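Local coordinates for cellulosomal scaffoldin adaptor protein B (Acetivibrio cellulolyticus, PDB 4U3S) that serves as an adaptor scaffoldin of the cellulosome, its third type II cohesin domain, the part modelled here, probably docking a dockerin-bearing partner, at residues N8-T13 with I19-V24; G34-I39 with V134-G139; V49-G54 with L62-E67; V55-S60 with A114-K119. One frame throughout, in Å; residues are numbered along the deposited sequence. Where two conformers were deposited one is given.

Interaction 1 (N8-T13 with I19-V24); sequences NFDKNT and IIKATV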
loop_
_atom_site.group_PDB
_atom_site.type_symbol
_atom_site.label_atom_id
_atom_site.label_comp_id
_atom_site.label_asym_id
_atom_site.label_seq_id
_atom_site.Cartn_x
_atom_site.Cartn_y
_atom_site.Cartn_z
ATOM N N ASN A 8 2.291 -5.154 22.823
ATOM C CA ASN A 8 2.459 -5.899 24.069
ATOM C C ASN A 8 2.769 -7.332 23.699
ATOM O O ASN A 8 2.099 -7.897 22.835
ATOM C CB ASN A 8 1.158 -5.871 24.880
ATOM C CG ASN A 8 0.706 -4.461 25.203
ATOM O OD1 ASN A 8 -0.460 -4.101 25.001
ATOM N ND2 ASN A 8 1.632 -3.648 25.662
ATOM N N PHE A 9 3.769 -7.905 24.372
ATOM C CA PHE A 9 4.112 -9.309 24.215
ATOM C C PHE A 9 3.450 -10.119 25.322
ATOM O O PHE A 9 3.436 -9.689 26.463
ATOM C CB PHE A 9 5.625 -9.521 24.322
ATOM C CG PHE A 9 6.446 -8.678 23.372
ATOM C CD1 PHE A 9 6.133 -8.610 22.035
ATOM C CD2 PHE A 9 7.568 -7.989 23.830
ATOM C CE1 PHE A 9 6.902 -7.857 21.152
ATOM C CE2 PHE A 9 8.335 -7.225 22.966
ATOM C CZ PHE A 9 8.004 -7.160 21.621
ATOM N N ASP A 10 2.930 -11.302 25.008
ATOM C CA ASP A 10 2.408 -12.186 26.067
ATOM C C ASP A 10 3.542 -12.689 26.954
ATOM O O ASP A 10 3.322 -13.018 28.133
ATOM C CB ASP A 10 1.563 -13.358 25.532
ATOM C CG ASP A 10 2.328 -14.296 24.594
ATOM O OD1 ASP A 10 3.454 -13.976 24.170
ATOM O OD2 ASP A 10 1.766 -15.367 24.264
ATOM N N LYS A 11 4.743 -12.754 26.388
ATOM C CA LYS A 11 5.942 -13.190 27.107
ATOM C C LYS A 11 7.118 -12.371 26.619
ATOM O O LYS A 11 7.252 -12.137 25.416
ATOM C CB LYS A 11 6.229 -14.665 26.823
ATOM C CG LYS A 11 5.051 -15.601 27.042
ATOM C CD LYS A 11 5.363 -16.998 26.534
ATOM C CE LYS A 11 4.107 -17.847 26.393
ATOM N NZ LYS A 11 4.295 -18.974 25.424
ATOM N N ASN A 12 8.002 -11.968 27.517
ATOM C CA ASN A 12 9.163 -11.173 27.101
ATOM C C ASN A 12 10.464 -11.951 27.212
ATOM O O ASN A 12 11.556 -11.392 27.085
ATOM C CB ASN A 12 9.237 -9.862 27.894
ATOM C CG ASN A 12 9.557 -10.080 29.359
ATOM O OD1 ASN A 12 9.269 -11.141 29.920
ATOM N ND2 ASN A 12 10.166 -9.083 29.988
ATOM N N THR A 13 10.341 -13.244 27.477
ATOM C CA THR A 13 11.460 -14.163 27.439
ATOM C C THR A 13 11.003 -15.419 26.692
ATOM O O THR A 13 9.823 -15.790 26.747
ATOM C CB THR A 13 11.959 -14.505 28.860
ATOM O OG1 THR A 13 10.871 -14.958 29.686
ATOM C CG2 THR A 13 12.604 -13.280 29.500
ATOM N N ILE A 19 7.085 -19.583 20.865
ATOM C CA ILE A 19 6.410 -18.472 20.175
ATOM C C ILE A 19 6.001 -17.362 21.167
ATOM O O ILE A 19 5.356 -17.623 22.203
ATOM C CB ILE A 19 5.170 -18.974 19.400
ATOM C CG1 ILE A 19 5.596 -20.041 18.376
ATOM C CG2 ILE A 19 4.426 -17.816 18.716
ATOM C CD1 ILE A 19 4.455 -20.665 17.585
ATOM N N ILE A 20 6.415 -16.141 20.838
ATOM C CA ILE A 20 5.999 -14.919 21.503
ATOM C C ILE A 20 4.908 -14.271 20.653
ATOM O O ILE A 20 5.067 -14.148 19.437
ATOM C CB ILE A 20 7.169 -13.922 21.573
ATOM C CG1 ILE A 20 8.318 -14.516 22.382
ATOM C CG2 ILE A 20 6.718 -12.597 22.161
ATOM C CD1 ILE A 20 9.605 -13.753 22.164
ATOM N N LYS A 21 3.814 -13.865 21.281
ATOM C CA LYS A 21 2.707 -13.230 20.586
ATOM C C LYS A 21 2.817 -11.735 20.816
ATOM O O LYS A 21 2.742 -11.282 21.952
ATOM C CB LYS A 21 1.358 -13.743 21.095
ATOM C CG LYS A 21 1.080 -15.219 20.828
ATOM C CD LYS A 21 -0.347 -15.583 21.251
ATOM C CE LYS A 21 -0.584 -17.080 21.314
ATOM N NZ LYS A 21 -1.990 -17.404 20.935
ATOM N N ALA A 22 2.986 -10.989 19.733
ATOM C CA ALA A 22 3.029 -9.533 19.784
ATOM C C ALA A 22 1.675 -8.984 19.391
ATOM O O ALA A 22 1.209 -9.176 18.282
ATOM C CB ALA A 22 4.116 -9.000 18.874
ATOM N N THR A 23 1.015 -8.322 20.311
ATOM C CA THR A 23 -0.280 -7.729 20.024
ATOM C C THR A 23 -0.156 -6.221 19.825
ATOM O O THR A 23 0.347 -5.499 20.704
ATOM C CB THR A 23 -1.294 -7.990 21.149
ATOM O OG1 THR A 23 -1.560 -9.395 21.238
ATOM C CG2 THR A 23 -2.595 -7.272 20.844
ATOM N N VAL A 24 -0.639 -5.756 18.684
ATOM C CA VAL A 24 -0.759 -4.314 18.437
ATOM C C VAL A 24 -2.069 -3.834 19.043
ATOM O O VAL A 24 -3.128 -4.372 18.720
ATOM C CB VAL A 24 -0.728 -3.988 16.941
ATOM C CG1 VAL A 24 -0.741 -2.476 16.750
ATOM C CG2 VAL A 24 0.510 -4.601 16.307
#

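Interaction 2 (G34-I39 with V134-G139); sequences GYQVNI and VTMPNG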
loop_
_atom_site.group_PDB
_atom_site.type_symbol
_atom_site.label_atom_id
_atom_site.label_comp_id
_atom_site.label_asym_id
_atom_site.label_seq_id
_atom_site.Cartn_x
_atom_site.Cartn_y
_atom_site.Cartn_z
ATOM N N GLY A 34 -9.089 2.063 10.860
ATOM C CA GLY A 34 -8.052 1.245 10.224
ATOM C C GLY A 34 -6.650 1.626 10.601
ATOM O O GLY A 34 -6.404 2.752 11.017
ATOM N N TYR A 35 -5.734 0.677 10.457
ATOM C CA TYR A 35 -4.335 0.917 10.751
ATOM C C TYR A 35 -3.479 0.365 9.605
ATOM O O TYR A 35 -3.858 -0.603 8.940
ATOM C CB TYR A 35 -3.898 0.226 12.093
ATOM C CG TYR A 35 -3.726 -1.267 11.947
ATOM C CD1 TYR A 35 -4.794 -2.122 12.153
ATOM C CD2 TYR A 35 -2.523 -1.819 11.488
ATOM C CE1 TYR A 35 -4.665 -3.476 11.932
ATOM C CE2 TYR A 35 -2.396 -3.166 11.235
ATOM C CZ TYR A 35 -3.463 -3.997 11.473
ATOM O OH TYR A 35 -3.324 -5.337 11.202
ATOM N N GLN A 36 -2.285 0.913 9.495
ATOM C CA GLN A 36 -1.199 0.246 8.747
ATOM C C GLN A 36 0.037 0.459 9.596
ATOM O O GLN A 36 0.316 1.587 9.985
ATOM C CB GLN A 36 -1.027 0.822 7.341
ATOM C CG GLN A 36 0.205 0.276 6.631
ATOM C CD GLN A 36 0.344 0.726 5.182
ATOM O OE1 GLN A 36 -0.319 1.673 4.740
ATOM N NE2 GLN A 36 1.230 0.083 4.453
ATOM N N VAL A 37 0.766 -0.596 9.902
ATOM C CA VAL A 37 1.997 -0.470 10.671
ATOM C C VAL A 37 3.135 -1.230 10.036
ATOM O O VAL A 37 2.936 -2.275 9.394
ATOM C CB VAL A 37 1.856 -0.902 12.168
ATOM C CG1 VAL A 37 0.924 0.008 12.921
ATOM C CG2 VAL A 37 1.433 -2.353 12.330
ATOM N N ASN A 38 4.336 -0.690 10.229
ATOM C CA ASN A 38 5.559 -1.262 9.730
ATOM C C ASN A 38 6.426 -1.635 10.931
ATOM O O ASN A 38 6.724 -0.805 11.782
ATOM C CB ASN A 38 6.252 -0.231 8.849
ATOM C CG ASN A 38 7.342 -0.831 8.002
ATOM O OD1 ASN A 38 7.054 -1.490 6.984
ATOM N ND2 ASN A 38 8.609 -0.627 8.421
ATOM N N ILE A 39 6.866 -2.879 10.976
ATOM C CA ILE A 39 7.546 -3.442 12.150
ATOM C C ILE A 39 8.875 -4.044 11.715
ATOM O O ILE A 39 8.930 -4.759 10.710
ATOM C CB ILE A 39 6.674 -4.524 12.784
ATOM C CG1 ILE A 39 5.403 -3.898 13.384
ATOM C CG2 ILE A 39 7.440 -5.308 13.834
ATOM C CD1 ILE A 39 4.351 -4.929 13.764
ATOM N N VAL A 134 9.480 4.068 3.852
ATOM C CA VAL A 134 9.244 4.974 2.714
ATOM C C VAL A 134 7.890 4.727 2.041
ATOM O O VAL A 134 7.378 5.588 1.312
ATOM C CB VAL A 134 10.368 4.865 1.661
ATOM C CG1 VAL A 134 11.694 5.298 2.268
ATOM C CG2 VAL A 134 10.452 3.461 1.081
ATOM N N THR A 135 7.314 3.551 2.277
ATOM C CA THR A 135 5.973 3.229 1.782
ATOM C C THR A 135 4.876 3.963 2.550
ATOM O O THR A 135 3.711 3.918 2.181
ATOM C CB THR A 135 5.645 1.737 1.880
ATOM O OG1 THR A 135 5.627 1.334 3.264
ATOM C CG2 THR A 135 6.630 0.880 1.083
ATOM N N MET A 136 5.254 4.625 3.649
ATOM C CA MET A 136 4.320 5.347 4.510
ATOM C C MET A 136 5.046 6.640 4.910
ATOM O O MET A 136 5.412 6.847 6.054
ATOM C CB MET A 136 3.980 4.499 5.750
ATOM C CG MET A 136 3.219 3.221 5.481
ATOM S SD MET A 136 3.538 2.022 6.786
ATOM C CE MET A 136 2.828 2.832 8.215
ATOM N N PRO A 137 5.267 7.531 3.934
ATOM C CA PRO A 137 6.174 8.635 4.154
ATOM C C PRO A 137 5.735 9.580 5.273
ATOM O O PRO A 137 6.579 10.256 5.857
ATOM C CB PRO A 137 6.211 9.342 2.791
ATOM C CG PRO A 137 5.070 8.826 2.016
ATOM C CD PRO A 137 4.812 7.450 2.539
ATOM N N ASN A 138 4.435 9.630 5.546
ATOM C CA ASN A 138 3.901 10.502 6.575
ATOM C C ASN A 138 3.524 9.781 7.861
ATOM O O ASN A 138 2.868 10.337 8.733
ATOM C CB ASN A 138 2.726 11.258 5.973
ATOM C CG ASN A 138 3.183 12.177 4.871
ATOM O OD1 ASN A 138 4.119 12.947 5.064
ATOM N ND2 ASN A 138 2.577 12.065 3.694
ATOM N N GLY A 139 3.983 8.548 7.991
ATOM C CA GLY A 139 3.833 7.791 9.219
ATOM C C GLY A 139 4.485 8.435 10.424
ATOM O O GLY A 139 5.439 9.214 10.306
#

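Interaction 3 (V49-G54 with L62-E67); sequences VNPKTG and LPTSGE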
loop_
_atom_site.group_PDB
_atom_site.type_symbol
_atom_site.label_atom_id
_atom_site.label_comp_id
_atom_site.label_asym_id
_atom_site.label_seq_id
_atom_site.Cartn_x
_atom_site.Cartn_y
_atom_site.Cartn_z
ATOM N N VAL A 49 5.774 -15.727 12.549
ATOM C CA VAL A 49 4.851 -16.856 12.367
ATOM C C VAL A 49 3.441 -16.437 12.744
ATOM O O VAL A 49 3.242 -15.416 13.423
ATOM C CB VAL A 49 5.205 -18.091 13.225
ATOM C CG1 VAL A 49 6.628 -18.547 12.963
ATOM C CG2 VAL A 49 5.013 -17.802 14.717
ATOM N N ASN A 50 2.461 -17.200 12.285
ATOM C CA ASN A 50 1.093 -16.970 12.721
ATOM C C ASN A 50 1.033 -17.334 14.197
ATOM O O ASN A 50 1.451 -18.421 14.563
ATOM C CB ASN A 50 0.119 -17.813 11.891
ATOM C CG ASN A 50 -1.305 -17.655 12.341
ATOM O OD1 ASN A 50 -1.653 -18.025 13.437
ATOM N ND2 ASN A 50 -2.147 -17.121 11.473
ATOM N N PRO A 51 0.512 -16.432 15.033
ATOM C CA PRO A 51 0.593 -16.624 16.484
ATOM C C PRO A 51 -0.315 -17.766 16.969
ATOM O O PRO A 51 -0.026 -18.376 18.002
ATOM C CB PRO A 51 0.175 -15.257 17.035
ATOM C CG PRO A 51 -0.723 -14.695 15.992
ATOM C CD PRO A 51 -0.103 -15.128 14.691
ATOM N N LYS A 52 -1.371 -18.077 16.212
ATOM C CA LYS A 52 -2.291 -19.170 16.568
ATOM C C LYS A 52 -1.855 -20.548 16.106
ATOM O O LYS A 52 -1.995 -21.515 16.829
ATOM C CB LYS A 52 -3.671 -18.887 15.995
ATOM C CG LYS A 52 -4.303 -17.668 16.630
ATOM C CD LYS A 52 -5.598 -17.331 15.938
ATOM C CE LYS A 52 -6.446 -16.433 16.820
ATOM N NZ LYS A 52 -7.596 -15.813 16.148
ATOM N N THR A 53 -1.335 -20.635 14.890
ATOM C CA THR A 53 -0.986 -21.919 14.317
ATOM C C THR A 53 0.509 -22.240 14.288
ATOM O O THR A 53 0.866 -23.400 14.091
ATOM C CB THR A 53 -1.481 -21.999 12.871
ATOM O OG1 THR A 53 -0.789 -21.046 12.065
ATOM C CG2 THR A 53 -2.976 -21.724 12.761
ATOM N N GLY A 54 1.354 -21.226 14.409
ATOM C CA GLY A 54 2.807 -21.366 14.267
ATOM C C GLY A 54 3.317 -21.481 12.829
ATOM O O GLY A 54 4.500 -21.684 12.634
ATOM N N LEU A 62 -1.087 -12.961 6.372
ATOM C CA LEU A 62 -1.956 -11.949 6.948
ATOM C C LEU A 62 -1.922 -11.923 8.465
ATOM O O LEU A 62 -1.765 -12.956 9.108
ATOM C CB LEU A 62 -3.375 -12.117 6.412
ATOM C CG LEU A 62 -3.441 -12.008 4.887
ATOM C CD1 LEU A 62 -4.784 -12.484 4.361
ATOM C CD2 LEU A 62 -3.197 -10.580 4.435
ATOM N N PRO A 63 -2.086 -10.721 9.044
ATOM C CA PRO A 63 -2.094 -10.616 10.504
ATOM C C PRO A 63 -3.321 -11.294 11.111
ATOM O O PRO A 63 -4.383 -11.377 10.484
ATOM C CB PRO A 63 -2.184 -9.106 10.749
ATOM C CG PRO A 63 -2.746 -8.538 9.516
ATOM C CD PRO A 63 -2.290 -9.418 8.391
ATOM N N THR A 64 -3.158 -11.756 12.341
ATOM C CA THR A 64 -4.252 -12.289 13.113
ATOM C C THR A 64 -5.064 -11.116 13.653
ATOM O O THR A 64 -4.494 -10.117 14.104
ATOM C CB THR A 64 -3.686 -13.199 14.209
ATOM O OG1 THR A 64 -3.054 -14.308 13.563
ATOM C CG2 THR A 64 -4.786 -13.677 15.160
ATOM N N SER A 65 -6.392 -11.223 13.573
ATOM C CA SER A 65 -7.265 -10.152 14.018
ATOM C C SER A 65 -7.305 -9.992 15.525
ATOM O O SER A 65 -7.110 -10.936 16.293
ATOM C CB SER A 65 -8.677 -10.359 13.491
ATOM O OG SER A 65 -8.687 -10.322 12.074
ATOM N N GLY A 66 -7.456 -8.733 15.926
ATOM C CA GLY A 66 -7.702 -8.356 17.323
ATOM C C GLY A 66 -9.187 -8.207 17.597
ATOM O O GLY A 66 -10.013 -8.736 16.862
ATOM N N GLU A 67 -9.530 -7.463 18.647
ATOM C CA GLU A 67 -10.936 -7.245 19.000
ATOM C C GLU A 67 -11.611 -6.172 18.131
ATOM O O GLU A 67 -12.840 -6.170 17.984
ATOM C CB GLU A 67 -11.101 -6.936 20.486
ATOM C CG GLU A 67 -10.537 -5.649 20.984
ATOM C CD GLU A 67 -10.248 -5.723 22.477
ATOM O OE1 GLU A 67 -11.118 -6.206 23.243
ATOM O OE2 GLU A 67 -9.146 -5.339 22.883
HETATM O O HOH W 1 -4.925 -15.911 12.343
HETATM O O HOH W 2 -8.412 -13.360 15.564
#

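Interaction 4 (V55-S60 with A114-K119); sequences VAYTNS and AVVGFK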
loop_
_atom_site.group_PDB
_atom_site.type_symbol
_atom_site.label_atom_id
_atom_site.label_comp_id
_atom_site.label_asym_id
_atom_site.label_seq_id
_atom_site.Cartn_x
_atom_site.Cartn_y
_atom_site.Cartn_z
ATOM N N VAL A 55 2.430 -21.397 11.830
ATOM C CA VAL A 55 2.834 -21.463 10.415
ATOM C C VAL A 55 3.679 -20.219 10.096
ATOM O O VAL A 55 3.254 -19.080 10.337
ATOM C CB VAL A 55 1.620 -21.551 9.450
ATOM C CG1 VAL A 55 2.072 -21.462 7.994
ATOM C CG2 VAL A 55 0.839 -22.839 9.641
ATOM N N ALA A 56 4.889 -20.450 9.590
ATOM C CA ALA A 56 5.805 -19.343 9.300
ATOM C C ALA A 56 5.209 -18.389 8.291
ATOM O O ALA A 56 4.571 -18.809 7.330
ATOM C CB ALA A 56 7.133 -19.860 8.783
ATOM N N TYR A 57 5.459 -17.097 8.506
ATOM C CA TYR A 57 5.053 -16.092 7.571
ATOM C C TYR A 57 5.862 -16.180 6.297
ATOM O O TYR A 57 7.090 -16.328 6.344
ATOM C CB TYR A 57 5.295 -14.673 8.111
ATOM C CG TYR A 57 4.213 -14.113 9.027
ATOM C CD1 TYR A 57 3.200 -14.912 9.542
ATOM C CD2 TYR A 57 4.212 -12.775 9.361
ATOM C CE1 TYR A 57 2.220 -14.385 10.343
ATOM C CE2 TYR A 57 3.250 -12.235 10.198
ATOM C CZ TYR A 57 2.266 -13.047 10.695
ATOM O OH TYR A 57 1.303 -12.512 11.516
ATOM N N THR A 58 5.166 -16.020 5.190
ATOM C CA THR A 58 5.785 -15.688 3.903
ATOM C C THR A 58 5.596 -14.186 3.769
ATOM O O THR A 58 4.998 -13.546 4.637
ATOM C CB THR A 58 5.092 -16.375 2.711
ATOM O OG1 THR A 58 3.766 -15.849 2.546
ATOM C CG2 THR A 58 5.032 -17.871 2.898
ATOM N N ASN A 59 6.058 -13.595 2.666
ATOM C CA ASN A 59 5.905 -12.152 2.517
ATOM C C ASN A 59 4.462 -11.704 2.254
ATOM O O ASN A 59 4.206 -10.505 2.122
ATOM C CB ASN A 59 6.849 -11.648 1.410
ATOM C CG ASN A 59 8.286 -11.574 1.867
ATOM O OD1 ASN A 59 8.561 -11.494 3.066
ATOM N ND2 ASN A 59 9.213 -11.573 0.919
ATOM N N SER A 60 3.512 -12.648 2.188
ATOM C CA SER A 60 2.104 -12.284 2.001
ATOM C C SER A 60 1.190 -12.682 3.179
ATOM O O SER A 60 -0.020 -12.509 3.109
ATOM C CB SER A 60 1.573 -12.877 0.708
ATOM O OG SER A 60 1.666 -14.288 0.732
ATOM N N ALA A 114 -4.244 -6.224 16.010
ATOM C CA ALA A 114 -3.523 -7.246 15.279
ATOM C C ALA A 114 -2.671 -8.056 16.224
ATOM O O ALA A 114 -2.228 -7.567 17.280
ATOM C CB ALA A 114 -2.639 -6.613 14.236
ATOM N N VAL A 115 -2.411 -9.293 15.824
ATOM C CA VAL A 115 -1.472 -10.150 16.541
ATOM C C VAL A 115 -0.530 -10.791 15.516
ATOM O O VAL A 115 -0.952 -11.248 14.452
ATOM C CB VAL A 115 -2.160 -11.245 17.398
ATOM C CG1 VAL A 115 -1.166 -11.852 18.375
ATOM C CG2 VAL A 115 -3.337 -10.679 18.184
ATOM N N VAL A 116 0.755 -10.775 15.844
ATOM C CA VAL A 116 1.773 -11.462 15.059
ATOM C C VAL A 116 2.570 -12.344 16.003
ATOM O O VAL A 116 2.678 -12.087 17.190
ATOM C CB VAL A 116 2.672 -10.495 14.221
ATOM C CG1 VAL A 116 1.795 -9.593 13.359
ATOM C CG2 VAL A 116 3.541 -9.620 15.074
ATOM N N GLY A 117 3.089 -13.435 15.484
ATOM C CA GLY A 117 3.840 -14.392 16.276
ATOM C C GLY A 117 5.317 -14.268 15.952
ATOM O O GLY A 117 5.684 -13.966 14.823
ATOM N N PHE A 118 6.172 -14.472 16.948
ATOM C CA PHE A 118 7.615 -14.551 16.730
ATOM C C PHE A 118 8.186 -15.798 17.423
ATOM O O PHE A 118 8.080 -15.951 18.651
ATOM C CB PHE A 118 8.314 -13.312 17.259
ATOM C CG PHE A 118 8.040 -12.066 16.453
ATOM C CD1 PHE A 118 8.592 -11.907 15.184
ATOM C CD2 PHE A 118 7.243 -11.048 16.957
ATOM C CE1 PHE A 118 8.352 -10.754 14.440
ATOM C CE2 PHE A 118 6.993 -9.918 16.215
ATOM C CZ PHE A 118 7.569 -9.754 14.965
ATOM N N LYS A 119 8.783 -16.691 16.644
ATOM C CA LYS A 119 9.427 -17.873 17.203
ATOM C C LYS A 119 10.903 -17.574 17.347
ATOM O O LYS A 119 11.539 -17.067 16.426
ATOM C CB LYS A 119 9.217 -19.089 16.311
ATOM C CG LYS A 119 9.927 -20.310 16.844
ATOM C CD LYS A 119 9.961 -21.437 15.844
ATOM C CE LYS A 119 8.649 -22.187 15.810
ATOM N NZ LYS A 119 8.857 -23.481 15.119
#

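Interaction 1 (N8-T13 with I19-V24)
I20 and D10, which touch where D10 OD1 comes up to I20 CA, lose more surface to this contact than any other residue of the two segments. The contact is the loop end of an antiparallel β-hairpin in the cohesin β-sandwich, strand 4-9 against strand 19-27. I20 works through a methyl: with CG1 anti to the carbonyl carbon (chi1 -61°), CG2 is turned to the first strand, 3.9 Å from CB of F9 and 3.3 Å from the carbonyl O of K11. On the same side of the hairpin, A22 CB lies at the edge of the F9 ring, 3.8 Å from its CD1, and P162 and I165 pack against the same phenylalanine. N8 pairs with T23 in regular fashion: N8 N gives to T23 O, and T23 N gives to N8 O at 2.8 Å, nearly straight.

Past F9 the strand ends, and D10 continues the hydrogen bonding with its backbone N and its carboxylate. D10 N donates to K21 O at 3.1 Å, in the carbonyl plane. Its side chain, with CG between backbone N and carbonyl carbon, then curls back and takes the place of a backbone acceptor: K21 N reaches D10 OD1 at 2.9 Å (N-H...O 170°). The N-H comes from above the carboxylate plane, 47° out of it. The other oxygen, D10 OD2, lies 3.5 Å from K21 CG, while K21 NZ ends 5.4 Å from D10 OD2.

Interaction 2 (G34-I39 with V134-G139)
M136 drives its side chain onto Q36 and its neighbours in strand 32-40, bringing the loop before strand 143-147 down on one sheet of the cohesin β-sandwich. Between the two segments the contact is van der Waals packing. The thioether crosses the Q36 chain at a slant: M136 SD lies 3.8 Å from Q36 CG, and M136 CG lies 3.8 Å from Q36 CD, the amide carbon. M136 SD also comes to 4.1 Å from N38 CB. Q36 is extended, with its CG anti to the backbone N (chi1 172°), which lays its CG and amide carbon along the thioether.

Polar groups around the sulfur find their partners elsewhere. Q36 NE2 bonds N90 OD1, whereas Q36 OE1 accepts from the backbone of the chain of another protein, and T135 also bonds that chain; this fits a dockerin-binding face, though the partner's role is inferred. N38 OD1 is held by N90 ND2, and N38 ND2 by E131 O. Within the loop, a type I turn from M136 to G139 is closed by G139 N to M136 O, 2.9 Å. The bend at the end of the methionine (chi3 64°) lays its CE methyl on the strand backbone, 3.3 Å from Q36 O and 4.2 Å from V37 CA.

Interaction 3 (V49-G54 with L62-E67)
N50 OD1 is gripped by two backbone N-H groups of its own loop, K52 N at 2.8 Å and T53 N at 3.0 Å. They arrive from opposite faces of the amide plane, K52 N tilted modestly from it and T53 N 35° above it, and between them they restrict the turning of the amide. CG anti to the backbone N (chi1 178°) carries the amide group out toward T64, where N50 ND2 donates a hydrogen bond to a water at 3.2 Å. The same water lies 2.7 Å from T64 OG1, making a single-water bridge between the loop and the segment 62-67.

Direct contact falls to T64, whose side chain slides past P51 in the opposite direction: T64 OG1 is 3.3 Å from P51 CD. Its methyl takes the other neighbour, T64 CG2 lying 3.6 Å from K52 CE. K52 NZ reaches a second water that also donates to S65 O, but the lysine has two conformers, so this link is less certain. The V115 side chain touches both P51 and T64, and its backbone bonds that of T64. With G54 N also bonded to N50 O, the turn after strand 46-49 is built as an Asx turn, extended to an Asx motif by T53 N.

Interaction 4 (V55-S60 with A114-K119)
At the edge of the Y57 ring, near its plane, sits CG1 of V116; the imidazole of H82 also meets this ring, with the two planes only about 15° apart. The valine contact is made at the phenol end. Y57 OH stands 3.5 Å from V116 CG1 and 3.6 Å from V116 CB, the two side chains crossing at about a right angle, while ring atom Y57 CE2 is further off at 4.4 Å from V116 CG1. V116 offers that branch because CG1 is anti to its carbonyl carbon (chi1 -54°). Y57 OH also lies 3.9 Å from V115 O.

In the cohesin β-sandwich this is core packing: the long loop between strands 46-49 and 64-65 sends its tyrosine inward to strand 111-120, and L89 and L91 of the other sheet line the same interior, L89 against Y57 and L91 against V116. Y57 is buried, and its backbone is hydrogen-bonded to A48. The loop then turns outward. T58 OG1 accepts from the backbone N of S60 at 3.2 Å, an ST turn with a fairly straight N-H...O angle of 165°, and between these two residues the side-chain oxygen OD1 of N59 takes the N-H of I84.

From the N terminus, interaction 1 closes first, a short hairpin between strands 4-9 and 19-27, before the chain crosses to the other sheet at strand 32-40. There interaction 2 opens a loop that shuts only at residues 134-139, and interactions 3 and 4 both nest inside it. Those two cross: 49-54, 55-60, 62-67 and 114-119 alternate along the chain, and N50 N probably bonds V55 O between them. Strand 111-120 is the common neighbour, bonded to 19-24 through F118 and V116 and, on its other side chain-wise partner, to 62-67. Y35, touching P63 and A114, joins the sheet of interaction 2 to the opposite one.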